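Local coordinates for fibronectin type-III domain-containing protein (Caldanaerobacter subterraneus subsp. tengcongensis, PDB 7JGU) that is of uncharacterised function but contains a highly thermostable fibronectin type III domain, probably a structural module within a much longer protein, at residues L24-T29 / D52-Y57; I37-D42 / Y67-I72. All blocks are in the same frame, centred on the assembly; numbering follows the deposited sequence.

In the fold
Contact 1 joins strands 21-25 and 55-58 in the three-stranded antiparallel sheet, whereas contact 2 joins strands 34-41 and 66-75, the two inner strands of the four-stranded sheet facing it. Their centres lie about 14 Å apart, on opposite sides of the chain's centre. The four segments alternate along the chain: 24-29, 37-42, 52-57, 67-72, so it passes from one sheet to the other between successive segments. Leu24 packs on Ile37 and Phe69, Trp26 on Leu71, and Tyr56 on Ile37. These contacts join the two sheets through the hydrophobic core of a single fibronectin type III beta-sandwich.

Contact 1. Residues L24-T29 / D52-Y57; sequences LTWSET and DKLEYY. Unlike the reference sequence in segment 24-29: Thr25 (reference Arg).
Leu24 and Tyr56 form an antiparallel hydrogen-bonded pair, closed by a bond from Leu24 N to Tyr56 O (2.9 Å, N-H...O angle 163°) and its return from Tyr56 N to Leu24 O (2.8 Å). Thr25 and Glu55 follow as a non-hydrogen-bonded pair. Beyond them the regular pairing ends, and Leu54 O receives two donors from opposite faces of its carbonyl plane. Trp26 N is one, at 3.1 Å from Leu54 O. The other, in one of two conformers of Thr25, is the hydroxyl OG1, 2.9 Å from Leu54 O; this threonine replaces the arginine of the reference sequence.

Trp26 turns its indole beneath the opposite segment, its CG set between the backbone N and the carbonyl carbon (chi1 54°). Leu54 CA lies over the face of the five-membered ring in a CH-pi contact, 4.0 Å from its centroid. Glu55 N sits above the rim of the indole, while Tyr56 CB meets the ring edge, 4.1 Å from Trp26 CH2. The branched end of Leu54 crosses the indole obliquely: its CD2 is 3.8 Å from Trp26 NE1, and CD1 rests near Glu28 CB. The indole also meets the Tyr35 ring of the facing sheet, and Thr25 is bonded through its backbone to Trp11 on strand 11-15. A strand-end tryptophan buried between the sheets is a hallmark of the fibronectin type III core, and here it packs where strands B and E part.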
ATOM      1  N   LEU A  24       3.534   3.257   4.051  1.00 10.47           N
ATOM      2  CA  LEU A  24       3.434   3.032   2.615  1.00 10.45           C
ATOM      3  C   LEU A  24       3.356   4.371   1.901  1.00 10.36           C
ATOM      4  O   LEU A  24       2.651   5.271   2.340  1.00 10.62           O
ATOM      5  CB  LEU A  24       2.149   2.259   2.315  1.00 10.37           C
ATOM      6  CG  LEU A  24       2.188   0.758   2.564  1.00 12.83           C
ATOM      7  CD1 LEU A  24       2.679   0.404   3.958  1.00 15.05           C
ATOM      8  CD2 LEU A  24       0.828   0.147   2.299  1.00 14.38           C
ATOM      9  N   THR A  25       4.058   4.485   0.783  0.51 10.74           N
ATOM     10  CA  THR A  25       3.969   5.693  -0.017  0.51 10.81           C
ATOM     11  C   THR A  25       4.045   5.324  -1.487  0.51  8.07           C
ATOM     12  O   THR A  25       4.558   4.266  -1.862  0.51  8.38           O
ATOM     13  CB  THR A  25       5.057   6.708   0.329  0.51 13.95           C
ATOM     14  OG1 THR A  25       4.703   7.969  -0.244  0.51 16.62           O
ATOM     15  CG2 THR A  25       6.382   6.280  -0.235  0.51 13.97           C
ATOM     16  N   TRP A  26       3.517   6.207  -2.321  1.00 10.16           N
ATOM     17  CA  TRP A  26       3.469   5.956  -3.752  1.00 10.89           C
ATOM     18  C   TRP A  26       3.365   7.292  -4.474  1.00 12.21           C
ATOM     19  O   TRP A  26       3.101   8.335  -3.879  1.00 13.52           O
ATOM     20  CB  TRP A  26       2.300   5.022  -4.133  1.00 11.05           C
ATOM     21  CG  TRP A  26       0.992   5.514  -3.624  1.00 10.48           C
ATOM     22  CD1 TRP A  26       0.132   6.365  -4.250  1.00 11.05           C
ATOM     23  CD2 TRP A  26       0.393   5.216  -2.354  1.00  9.85           C
ATOM     24  NE1 TRP A  26      -0.937   6.617  -3.460  1.00 11.98           N
ATOM     25  CE2 TRP A  26      -0.824   5.914  -2.296  1.00 11.04           C
ATOM     26  CE3 TRP A  26       0.774   4.431  -1.266  1.00 10.68           C
ATOM     27  CZ2 TRP A  26      -1.659   5.869  -1.203  1.00 12.03           C
ATOM     28  CZ3 TRP A  26      -0.066   4.373  -0.188  1.00 11.56           C
ATOM     29  CH2 TRP A  26      -1.257   5.099  -0.151  1.00 12.01           C
ATOM     30  N   SER A  27       3.535   7.234  -5.786  0.66 12.91           N
ATOM     31  CA  SER A  27       3.522   8.460  -6.566  0.66 14.85           C
ATOM     32  C   SER A  27       2.096   8.911  -6.871  0.66 11.62           C
ATOM     33  O   SER A  27       1.160   8.123  -6.915  0.66 12.25           O
ATOM     34  CB  SER A  27       4.259   8.244  -7.880  0.66 22.04           C
ATOM     35  OG  SER A  27       3.536   7.337  -8.692  0.66 25.33           O
ATOM     36  N   GLU A  28       1.955  10.207  -7.125  1.00 12.53           N
ATOM     37  CA  GLU A  28       0.711  10.726  -7.662  1.00 13.53           C
ATOM     38  C   GLU A  28       0.460  10.031  -8.991  1.00 12.38           C
ATOM     39  O   GLU A  28       1.379   9.816  -9.770  1.00 13.49           O
ATOM     40  CB  GLU A  28       0.845  12.228  -7.865  1.00 16.14           C
ATOM     41  CG  GLU A  28      -0.466  12.900  -8.175  1.00 20.55           C
ATOM     42  CD  GLU A  28      -0.387  14.415  -8.128  1.00 26.78           C
ATOM     43  OE1 GLU A  28      -1.410  15.050  -8.418  1.00 29.22           O
ATOM     44  OE2 GLU A  28       0.690  14.964  -7.798  1.00 28.74           O
ATOM     45  N   THR A  29      -0.789   9.674  -9.246  1.00 13.31           N
ATOM     46  CA  THR A  29      -1.155   8.786 -10.336  1.00 11.74           C
ATOM     47  C   THR A  29      -2.212   9.436 -11.218  1.00 12.30           C
ATOM     48  O   THR A  29      -3.257   9.861 -10.728  1.00 13.49           O
ATOM     49  CB  THR A  29      -1.662   7.474  -9.746  1.00 13.16           C
ATOM     50  OG1 THR A  29      -0.648   6.889  -8.914  1.00 14.26           O
ATOM     51  CG2 THR A  29      -2.043   6.497 -10.810  1.00 14.37           C
ATOM     52  N   ASP A  52      -7.224   8.996  -0.250  1.00 13.16           N
ATOM     53  CA  ASP A  52      -6.959   9.926  -1.335  1.00 14.58           C
ATOM     54  C   ASP A  52      -5.599  10.591  -1.196  1.00 14.16           C
ATOM     55  O   ASP A  52      -5.237  11.445  -2.015  1.00 17.67           O
ATOM     56  CB  ASP A  52      -8.090  10.954  -1.496  1.00 18.80           C
ATOM     57  CG  ASP A  52      -8.250  11.867  -0.309  1.00 26.04           C
ATOM     58  OD1 ASP A  52      -7.529  11.737   0.685  1.00 29.20           O
ATOM     59  OD2 ASP A  52      -9.136  12.750  -0.381  1.00 30.80           O
ATOM     60  N   LYS A  53      -4.819  10.183  -0.205  1.00 13.52           N
ATOM     61  CA  LYS A  53      -3.472  10.683  -0.005  1.00 14.08           C
ATOM     62  C   LYS A  53      -2.469   9.807  -0.756  1.00 13.35           C
ATOM     63  O   LYS A  53      -2.828   8.821  -1.401  1.00 13.85           O
ATOM     64  CB  LYS A  53      -3.148  10.706   1.486  1.00 15.96           C
ATOM     65  CG  LYS A  53      -4.135  11.449   2.337  1.00 22.96           C
ATOM     66  CD  LYS A  53      -4.305  12.890   1.903  1.00 32.03           C
ATOM     67  CE  LYS A  53      -5.152  13.669   2.908  1.00 38.21           C
ATOM     68  NZ  LYS A  53      -6.593  13.301   2.826  1.00 42.36           N
ATOM     69  N   LEU A  54      -1.193  10.168  -0.661  1.00 12.12           N
ATOM     70  CA  LEU A  54      -0.091   9.445  -1.287  1.00 11.58           C
ATOM     71  C   LEU A  54       0.744   8.678  -0.283  1.00 11.62           C
ATOM     72  O   LEU A  54       1.831   8.205  -0.623  1.00 12.66           O
ATOM     73  CB  LEU A  54       0.777  10.399  -2.092  1.00 13.60           C
ATOM     74  CG  LEU A  54       0.051  11.213  -3.149  1.00 14.57           C
ATOM     75  CD1 LEU A  54       1.038  12.113  -3.898  1.00 16.80           C
ATOM     76  CD2 LEU A  54      -0.683  10.315  -4.110  1.00 13.85           C
ATOM     77  N   GLU A  55       0.243   8.524   0.932  1.00 12.27           N
ATOM     78  CA  GLU A  55       0.922   7.714   1.924  1.00 13.24           C
ATOM     79  C   GLU A  55      -0.104   7.195   2.913  1.00 12.88           C
ATOM     80  O   GLU A  55      -1.208   7.740   3.026  1.00 15.54           O
ATOM     81  CB  GLU A  55       1.993   8.502   2.663  1.00 16.86           C
ATOM     82  CG  GLU A  55       1.463   9.623   3.532  1.00 22.84           C
ATOM     83  CD  GLU A  55       2.529  10.237   4.443  1.00 33.65           C
ATOM     84  OE1 GLU A  55       3.739  10.047   4.180  1.00 36.73           O
ATOM     85  OE2 GLU A  55       2.154  10.915   5.428  1.00 39.74           O
ATOM     86  N   TYR A  56       0.278   6.147   3.639  1.00 11.31           N
ATOM     87  CA  TYR A  56      -0.635   5.565   4.619  1.00 11.45           C
ATOM     88  C   TYR A  56       0.166   4.783   5.646  1.00 11.16           C
ATOM     89  O   TYR A  56       1.017   3.981   5.272  1.00 11.74           O
ATOM     90  CB  TYR A  56      -1.654   4.627   3.932  1.00 12.99           C
ATOM     91  CG  TYR A  56      -2.826   4.291   4.820  1.00 13.58           C
ATOM     92  CD1 TYR A  56      -3.947   5.122   4.864  1.00 14.85           C
ATOM     93  CD2 TYR A  56      -2.821   3.170   5.629  1.00 15.23           C
ATOM     94  CE1 TYR A  56      -5.020   4.847   5.674  1.00 16.48           C
ATOM     95  CE2 TYR A  56      -3.897   2.897   6.474  1.00 15.00           C
ATOM     96  CZ  TYR A  56      -4.987   3.748   6.491  1.00 15.05           C
ATOM     97  OH  TYR A  56      -6.049   3.477   7.315  1.00 17.28           O
ATOM     98  N   TYR A  57      -0.126   5.008   6.918  1.00 11.54           N
ATOM     99  CA  TYR A  57       0.500   4.260   7.999  1.00 11.53           C
ATOM    100  C   TYR A  57      -0.317   3.018   8.308  1.00 12.44           C
ATOM    101  O   TYR A  57      -1.496   3.118   8.644  1.00 14.32           O
ATOM    102  CB  TYR A  57       0.574   5.114   9.261  1.00 13.93           C
ATOM    103  CG  TYR A  57       1.619   6.178   9.241  1.00 13.41           C
ATOM    104  CD1 TYR A  57       2.916   5.913   9.649  1.00 16.21           C
ATOM    105  CD2 TYR A  57       1.313   7.459   8.827  1.00 16.68           C
ATOM    106  CE1 TYR A  57       3.878   6.895   9.646  1.00 17.22           C
ATOM    107  CE2 TYR A  57       2.257   8.449   8.821  1.00 17.75           C
ATOM    108  CZ  TYR A  57       3.545   8.160   9.236  1.00 16.06           C
ATOM    109  OH  TYR A  57       4.502   9.138   9.237  1.00 19.13           O
TER

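Contact 2. Residues I37-D42 / Y67-I72; sequences IYLVSD and YTFALI. Unlike the reference sequence in segment 67-72: Ile72 (reference Arg).
Ala70 O draws in two neighbouring groups of the opposite strand. Tyr38 N donates to it within the carbonyl plane (2.8 Å from Tyr38 N to Ala70 O, N-H...O angle 162°), and Ile37 CA makes a longer CH...O contact at 3.4 Å to Ala70 O. The return bond from Ala70 N to Tyr38 O completes the antiparallel pair. Farther along, Val40 N donates to Thr68 O over 2.9 Å, whereas a water spans the opposite direction, donating to Val40 O and accepting from Thr68 N.

On the core side, Leu39 has CG anti to its nitrogen (chi1 176°), which brings CD1 against the edge of the Tyr67 ring, 3.8 Å from Tyr67 CD1. The same methyl also reaches the Phe69 ring. Ile37 CG1 packs against Leu71 CD1 at 4.0 Å. Leu22 of the facing sheet packs against both Tyr67 and Phe69.

The other face carries Tyr38, Val40, Thr68 and Ala70. Tyr38 presents its ring edge to Ala70 O, and its CE1 lies 4.1 Å from CG1 of Ile72 in one of two conformers; that isoleucine stands in place of the reference arginine. With an alanine for Tyr38 the ring would be gone, and Ile72 would probably lose the edge it packs on, with a gap opening beside Ala70 O. Val40 CG2 meets Thr68 CG2 at 3.8 Å, while Thr68 OG1 is hydrogen-bonded to Ser86 OG on strand 78-88.

Tyr67 sends its hydroxyl back to the backbone N of Ser62, the tyrosine corner, and the paired central strands C and F are those of the fibronectin type III fold.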
ATOM      1  N   ILE A  37      -5.475  -0.155  -0.579  1.00 11.01           N
ATOM      2  CA  ILE A  37      -4.360  -0.960  -0.129  1.00 11.10           C
ATOM      3  C   ILE A  37      -4.872  -2.266   0.432  1.00 10.43           C
ATOM      4  O   ILE A  37      -5.823  -2.287   1.218  1.00 11.15           O
ATOM      5  CB  ILE A  37      -3.610  -0.204   0.986  1.00 13.65           C
ATOM      6  CG1 ILE A  37      -3.195   1.189   0.522  1.00 17.95           C
ATOM      7  CG2 ILE A  37      -2.456  -1.040   1.510  1.00 16.04           C
ATOM      8  CD1 ILE A  37      -2.863   2.106   1.691  1.00 19.69           C
ATOM      9  N   TYR A  38      -4.162  -3.334   0.100  1.00 10.73           N
ATOM     10  CA  TYR A  38      -4.439  -4.681   0.569  1.00 10.67           C
ATOM     11  C   TYR A  38      -3.178  -5.276   1.174  1.00 11.97           C
ATOM     12  O   TYR A  38      -2.068  -4.990   0.735  1.00 12.38           O
ATOM     13  CB  TYR A  38      -4.877  -5.577  -0.588  1.00 12.48           C
ATOM     14  CG  TYR A  38      -6.122  -5.078  -1.279  1.00 13.38           C
ATOM     15  CD1 TYR A  38      -6.043  -4.084  -2.237  1.00 14.73           C
ATOM     16  CD2 TYR A  38      -7.365  -5.597  -0.966  1.00 14.42           C
ATOM     17  CE1 TYR A  38      -7.175  -3.615  -2.863  1.00 18.65           C
ATOM     18  CE2 TYR A  38      -8.516  -5.140  -1.599  1.00 16.65           C
ATOM     19  CZ  TYR A  38      -8.407  -4.147  -2.546  1.00 19.12           C
ATOM     20  OH  TYR A  38      -9.521  -3.684  -3.199  1.00 24.14           O
ATOM     21  N   LEU A  39      -3.371  -6.136   2.162  1.00 11.67           N
ATOM     22  CA  LEU A  39      -2.325  -6.986   2.690  1.00 12.64           C
ATOM     23  C   LEU A  39      -2.305  -8.285   1.900  1.00 12.07           C
ATOM     24  O   LEU A  39      -3.344  -8.910   1.689  1.00 14.16           O
ATOM     25  CB  LEU A  39      -2.631  -7.292   4.153  1.00 14.66           C
ATOM     26  CG  LEU A  39      -1.658  -8.249   4.820  1.00 17.54           C
ATOM     27  CD1 LEU A  39      -0.312  -7.589   4.957  1.00 19.27           C
ATOM     28  CD2 LEU A  39      -2.177  -8.688   6.176  1.00 21.84           C
ATOM     29  N   VAL A  40      -1.129  -8.698   1.473  1.00 12.21           N
ATOM     30  CA  VAL A  40      -0.952  -9.984   0.814  1.00 14.46           C
ATOM     31  C   VAL A  40      -0.698 -10.995   1.927  1.00 17.62           C
ATOM     32  O   VAL A  40       0.346 -10.966   2.577  1.00 22.15           O
ATOM     33  CB  VAL A  40       0.194  -9.932  -0.201  1.00 16.59           C
ATOM     34  CG1 VAL A  40       0.280 -11.228  -0.961  1.00 20.29           C
ATOM     35  CG2 VAL A  40      -0.004  -8.763  -1.152  1.00 17.85           C
ATOM     36  N   SER A  41      -1.686 -11.843   2.189  1.00 19.69           N
ATOM     37  CA  SER A  41      -1.665 -12.757   3.323  1.00 23.30           C
ATOM     38  C   SER A  41      -2.175 -14.098   2.830  1.00 24.01           C
ATOM     39  O   SER A  41      -3.253 -14.172   2.242  1.00 23.92           O
ATOM     40  CB  SER A  41      -2.575 -12.209   4.421  1.00 28.61           C
ATOM     41  OG  SER A  41      -2.925 -13.194   5.361  1.00 33.37           O
ATOM     42  N   ASP A  42      -1.405 -15.160   3.076  1.00 27.97           N
ATOM     43  CA  ASP A  42      -1.777 -16.489   2.602  1.00 30.79           C
ATOM     44  C   ASP A  42      -2.102 -16.459   1.109  1.00 29.74           C
ATOM     45  O   ASP A  42      -3.035 -17.107   0.640  1.00 29.70           O
ATOM     46  CB  ASP A  42      -2.941 -17.043   3.422  1.00 30.69           C
ATOM     47  N   TYR A  67       6.137  -7.994   5.491  1.00 14.62           N
ATOM     48  CA  TYR A  67       4.804  -7.674   5.022  1.00 15.05           C
ATOM     49  C   TYR A  67       4.871  -7.276   3.562  1.00 14.96           C
ATOM     50  O   TYR A  67       5.729  -6.492   3.158  1.00 16.21           O
ATOM     51  CB  TYR A  67       4.201  -6.531   5.836  1.00 16.04           C
ATOM     52  CG  TYR A  67       3.782  -6.957   7.217  1.00 15.90           C
ATOM     53  CD1 TYR A  67       2.584  -7.619   7.427  1.00 18.31           C
ATOM     54  CD2 TYR A  67       4.588  -6.715   8.309  1.00 15.54           C
ATOM     55  CE1 TYR A  67       2.194  -8.012   8.688  1.00 19.18           C
ATOM     56  CE2 TYR A  67       4.204  -7.111   9.568  1.00 17.34           C
ATOM     57  CZ  TYR A  67       3.016  -7.759   9.753  1.00 18.79           C
ATOM     58  OH  TYR A  67       2.646  -8.152  11.019  1.00 21.23           O
ATOM     59  N   THR A  68       3.927  -7.780   2.796  1.00 13.22           N
ATOM     60  CA  THR A  68       3.761  -7.420   1.401  1.00 12.61           C
ATOM     61  C   THR A  68       2.388  -6.810   1.239  1.00 11.63           C
ATOM     62  O   THR A  68       1.399  -7.349   1.756  1.00 12.78           O
ATOM     63  CB  THR A  68       3.933  -8.635   0.494  1.00 14.87           C
ATOM     64  OG1 THR A  68       5.235  -9.203   0.701  1.00 17.87           O
ATOM     65  CG2 THR A  68       3.791  -8.241  -0.963  1.00 16.25           C
ATOM     66  N   PHE A  69       2.332  -5.711   0.495  1.00 11.23           N
ATOM     67  CA  PHE A  69       1.100  -4.981   0.253  1.00 11.10           C
ATOM     68  C   PHE A  69       0.851  -4.847  -1.234  1.00 11.17           C
ATOM     69  O   PHE A  69       1.779  -4.819  -2.023  1.00 12.17           O
ATOM     70  CB  PHE A  69       1.155  -3.589   0.886  1.00 11.34           C
ATOM     71  CG  PHE A  69       1.367  -3.615   2.371  1.00 12.84           C
ATOM     72  CD1 PHE A  69       0.292  -3.761   3.222  1.00 14.44           C
ATOM     73  CD2 PHE A  69       2.641  -3.553   2.915  1.00 14.36           C
ATOM     74  CE1 PHE A  69       0.480  -3.818   4.593  1.00 17.47           C
ATOM     75  CE2 PHE A  69       2.825  -3.610   4.285  1.00 15.46           C
ATOM     76  CZ  PHE A  69       1.748  -3.731   5.114  1.00 17.68           C
ATOM     77  N   ALA A  70      -0.419  -4.740  -1.589  1.00 10.70           N
ATOM     78  CA  ALA A  70      -0.865  -4.497  -2.953  1.00 10.94           C
ATOM     79  C   ALA A  70      -1.630  -3.185  -2.983  1.00 10.88           C
ATOM     80  O   ALA A  70      -2.365  -2.863  -2.056  1.00 12.98           O
ATOM     81  CB  ALA A  70      -1.729  -5.628  -3.481  1.00 12.21           C
ATOM     82  N   LEU A  71      -1.439  -2.426  -4.047  1.00 10.42           N
ATOM     83  CA  LEU A  71      -1.995  -1.093  -4.200  1.00  9.91           C
ATOM     84  C   LEU A  71      -2.645  -0.982  -5.562  1.00 10.42           C
ATOM     85  O   LEU A  71      -2.109  -1.482  -6.549  1.00 10.86           O
ATOM     86  CB  LEU A  71      -0.857  -0.087  -4.122  1.00 11.17           C
ATOM     87  CG  LEU A  71      -1.169   1.375  -4.339  1.00 11.72           C
ATOM     88  CD1 LEU A  71      -1.928   1.975  -3.174  1.00 14.31           C
ATOM     89  CD2 LEU A  71       0.140   2.134  -4.555  1.00 13.25           C
ATOM     90  N   ILE A  72      -3.815  -0.344  -5.591  0.58  9.17           N
ATOM     91  CA  ILE A  72      -4.470   0.056  -6.831  0.58  9.07           C
ATOM     92  C   ILE A  72      -4.851   1.524  -6.749  0.58 10.63           C
ATOM     93  O   ILE A  72      -5.067   2.077  -5.665  0.58 10.37           O
ATOM     94  CB  ILE A  72      -5.726  -0.764  -7.160  0.58 11.08           C
ATOM     95  CG1 ILE A  72      -6.574  -1.011  -5.908  0.58 11.64           C
ATOM     96  CG2 ILE A  72      -5.324  -2.061  -7.770  0.58 12.61           C
ATOM     97  CD1 ILE A  72      -8.020  -1.407  -6.206  0.58 13.80           C
TER
HETATM   98  O   HOH W   1       2.304  -9.850   3.968  1.00 21.45           O